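Local coordinates for probable sugar ABC transporter, sugar-binding protein (Streptococcus pneumoniae, PDB 2W7Y), which binds the blood group A-trisaccharide as the extracellular solute-binding protein of a probable sugar ABC transporter, at residues R209-T213 with Y298-I304. Numbering follows the deposited sequence.
Sequences RLFNT and YPAGVAI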
ATOM      1  N   ARG A 209      -8.883  -3.671  -0.689  1.00 23.08           N
ATOM      2  CA  ARG A 209      -8.283  -3.692  -2.023  1.00 23.03           C
ATOM      3  C   ARG A 209      -9.301  -4.158  -3.062  1.00 23.02           C
ATOM      4  O   ARG A 209      -9.228  -3.765  -4.231  1.00 22.98           O
ATOM      5  CB  ARG A 209      -7.037  -4.592  -2.073  1.00 22.93           C
ATOM      6  CG  ARG A 209      -6.133  -4.561  -0.845  1.00 23.05           C
ATOM      7  CD  ARG A 209      -5.557  -3.176  -0.566  1.00 23.18           C
ATOM      8  NE  ARG A 209      -4.505  -3.229   0.446  1.00 22.81           N
ATOM      9  CZ  ARG A 209      -3.967  -2.164   1.032  1.00 22.27           C
ATOM     10  NH1 ARG A 209      -4.377  -0.941   0.715  1.00 21.97           N
ATOM     11  NH2 ARG A 209      -3.014  -2.327   1.938  1.00 22.17           N
ATOM     12  N   LEU A 210     -10.238  -5.001  -2.632  1.00 23.06           N
ATOM     13  CA  LEU A 210     -11.369  -5.401  -3.472  1.00 22.99           C
ATOM     14  C   LEU A 210     -12.370  -4.261  -3.654  1.00 23.02           C
ATOM     15  O   LEU A 210     -12.861  -4.043  -4.760  1.00 23.08           O
ATOM     16  CB  LEU A 210     -12.064  -6.645  -2.913  1.00 23.07           C
ATOM     17  CG  LEU A 210     -11.360  -8.006  -3.034  1.00 22.72           C
ATOM     18  CD1 LEU A 210     -12.167  -9.084  -2.329  1.00 21.87           C
ATOM     19  CD2 LEU A 210     -11.118  -8.385  -4.490  1.00 22.45           C
ATOM     20  N   PHE A 211     -12.665  -3.541  -2.570  1.00 23.11           N
ATOM     21  CA  PHE A 211     -13.530  -2.354  -2.616  1.00 23.17           C
ATOM     22  C   PHE A 211     -12.912  -1.241  -3.470  1.00 23.22           C
ATOM     23  O   PHE A 211     -13.589  -0.657  -4.318  1.00 23.21           O
ATOM     24  CB  PHE A 211     -13.828  -1.836  -1.200  1.00 23.10           C
ATOM     25  CG  PHE A 211     -14.612  -0.538  -1.169  1.00 23.21           C
ATOM     26  CD1 PHE A 211     -15.994  -0.530  -1.366  1.00 23.11           C
ATOM     27  CD2 PHE A 211     -13.966   0.677  -0.933  1.00 22.91           C
ATOM     28  CE1 PHE A 211     -16.718   0.673  -1.338  1.00 23.13           C
ATOM     29  CE2 PHE A 211     -14.679   1.878  -0.899  1.00 23.10           C
ATOM     30  CZ  PHE A 211     -16.057   1.878  -1.101  1.00 22.98           C
ATOM     31  N   ASN A 212     -11.634  -0.963  -3.227  1.00 23.10           N
ATOM     32  CA  ASN A 212     -10.873   0.059  -3.940  1.00 23.12           C
ATOM     33  C   ASN A 212     -10.911  -0.137  -5.450  1.00 23.11           C
ATOM     34  O   ASN A 212     -11.083   0.824  -6.208  1.00 23.04           O
ATOM     35  CB  ASN A 212      -9.415   0.021  -3.469  1.00 23.26           C
ATOM     36  CG  ASN A 212      -8.719   1.376  -3.536  1.00 23.27           C
ATOM     37  OD1 ASN A 212      -7.869   1.668  -2.702  1.00 23.92           O
ATOM     38  ND2 ASN A 212      -9.055   2.192  -4.530  1.00 23.40           N
ATOM     39  N   THR A 213     -10.757  -1.390  -5.875  1.00 23.08           N
ATOM     40  CA  THR A 213     -10.660  -1.716  -7.294  1.00 22.98           C
ATOM     41  C   THR A 213     -12.012  -1.890  -7.986  1.00 23.00           C
ATOM     42  O   THR A 213     -12.133  -1.576  -9.172  1.00 22.92           O
ATOM     43  CB  THR A 213      -9.740  -2.936  -7.557  1.00 22.88           C
ATOM     44  OG1 THR A 213     -10.133  -4.045  -6.735  1.00 23.19           O
ATOM     45  CG2 THR A 213      -8.298  -2.584  -7.255  1.00 22.64           C
ATOM     46  N   TYR A 298      -6.877  -7.043 -10.657  1.00 23.00           N
ATOM     47  CA  TYR A 298      -8.271  -7.158 -10.238  1.00 23.05           C
ATOM     48  C   TYR A 298      -9.240  -7.173 -11.425  1.00 23.11           C
ATOM     49  O   TYR A 298      -8.871  -6.729 -12.516  1.00 23.23           O
ATOM     50  CB  TYR A 298      -8.597  -6.030  -9.250  1.00 23.03           C
ATOM     51  CG  TYR A 298      -7.732  -6.071  -8.007  1.00 22.71           C
ATOM     52  CD1 TYR A 298      -8.176  -6.699  -6.845  1.00 22.59           C
ATOM     53  CD2 TYR A 298      -6.455  -5.505  -8.004  1.00 22.63           C
ATOM     54  CE1 TYR A 298      -7.377  -6.746  -5.705  1.00 22.86           C
ATOM     55  CE2 TYR A 298      -5.652  -5.548  -6.879  1.00 22.69           C
ATOM     56  CZ  TYR A 298      -6.114  -6.171  -5.733  1.00 23.00           C
ATOM     57  OH  TYR A 298      -5.309  -6.219  -4.617  1.00 22.89           O
ATOM     58  N   PRO A 299     -10.472  -7.707 -11.225  1.00 23.16           N
ATOM     59  CA  PRO A 299     -11.488  -7.825 -12.284  1.00 23.05           C
ATOM     60  C   PRO A 299     -11.688  -6.556 -13.109  1.00 23.10           C
ATOM     61  O   PRO A 299     -11.574  -5.441 -12.583  1.00 23.05           O
ATOM     62  CB  PRO A 299     -12.763  -8.149 -11.509  1.00 22.97           C
ATOM     63  CG  PRO A 299     -12.294  -8.858 -10.308  1.00 23.00           C
ATOM     64  CD  PRO A 299     -10.964  -8.266  -9.949  1.00 23.16           C
ATOM     65  N   ALA A 300     -11.989  -6.751 -14.393  1.00 23.10           N
ATOM     66  CA  ALA A 300     -12.124  -5.673 -15.382  1.00 23.11           C
ATOM     67  C   ALA A 300     -10.813  -4.916 -15.646  1.00 23.01           C
ATOM     68  O   ALA A 300     -10.828  -3.761 -16.075  1.00 23.15           O
ATOM     69  CB  ALA A 300     -13.268  -4.711 -15.003  1.00 23.11           C
ATOM     70  N   GLY A 301      -9.685  -5.588 -15.406  1.00 22.87           N
ATOM     71  CA  GLY A 301      -8.359  -5.037 -15.683  1.00 22.59           C
ATOM     72  C   GLY A 301      -7.970  -3.827 -14.852  1.00 22.48           C
ATOM     73  O   GLY A 301      -7.304  -2.920 -15.349  1.00 22.19           O
ATOM     74  N   VAL A 302      -8.374  -3.822 -13.583  1.00 22.61           N
ATOM     75  CA  VAL A 302      -8.069  -2.719 -12.671  1.00 22.67           C
ATOM     76  C   VAL A 302      -6.909  -3.084 -11.742  1.00 22.88           C
ATOM     77  O   VAL A 302      -6.802  -4.222 -11.286  1.00 22.83           O
ATOM     78  CB  VAL A 302      -9.317  -2.278 -11.854  1.00 22.67           C
ATOM     79  CG1 VAL A 302      -9.002  -1.090 -10.948  1.00 22.30           C
ATOM     80  CG2 VAL A 302     -10.472  -1.926 -12.785  1.00 22.53           C
ATOM     81  N   ALA A 303      -6.034  -2.113 -11.489  1.00 22.99           N
ATOM     82  CA  ALA A 303      -4.943  -2.270 -10.532  1.00 23.01           C
ATOM     83  C   ALA A 303      -4.832  -1.034  -9.647  1.00 23.02           C
ATOM     84  O   ALA A 303      -5.389   0.017  -9.960  1.00 22.97           O
ATOM     85  CB  ALA A 303      -3.624  -2.538 -11.254  1.00 22.94           C
ATOM     86  N   ILE A 304      -4.129  -1.175  -8.528  1.00 23.13           N
ATOM     87  CA  ILE A 304      -3.874  -0.052  -7.635  1.00 23.11           C
ATOM     88  C   ILE A 304      -2.505   0.549  -7.965  1.00 23.17           C
ATOM     89  O   ILE A 304      -1.503  -0.169  -8.039  1.00 23.11           O
ATOM     90  CB  ILE A 304      -3.972  -0.469  -6.135  1.00 23.07           C
ATOM     91  CG1 ILE A 304      -5.426  -0.796  -5.771  1.00 23.11           C
ATOM     92  CG2 ILE A 304      -3.437   0.636  -5.222  1.00 22.83           C
ATOM     93  CD1 ILE A 304      -5.605  -1.741  -4.595  1.00 22.16           C
TER
HETATM   94  O   HOH W   1     -13.002  -3.294 -11.910  1.00 36.23           O
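T213 lays its methyl over one face of the Y298 ring, a CH-pi contact in which T213 CG2 stands 3.8 Å from the ring centroid and 24° off the normal. T213 chi1 of 52° tucks OG1 back over its own helix, where T213 OG1 donates to R209 O at 2.7 Å, in the carbonyl plane, fixing the rotation that presents CG2 to the ring. R209 O also accepts from T213 N, so two bonds grip it above the same tyrosine. At the ring's edge L210 CD2 comes within 4.1 Å of Y298 CD1, while Y298 OH reaches R209 CB at 3.5 Å. Beyond T213 the strand adds I304, whose CG1 lies 3.7 Å from T213 CG2, and V302, with CG1 beside T213 CB. Y298 and V302 exchange two backbone hydrogen bonds around the 299-301 turn, and G301 with V302 opposite Y298 forms a G1 beta bulge. R209 bends at chi2 (-61°), turning its guanidinium from this apolar patch to the glycan, where R209 NH2 hydrogen-bonds O7 of the bound 2-acetamido-2-deoxy-alpha-D-galactopyranose. Helix 207-215 packs on strand 302-306, which runs antiparallel to 157-164 and parallel to 383-385, while helix 237-252 meets L210 and F211.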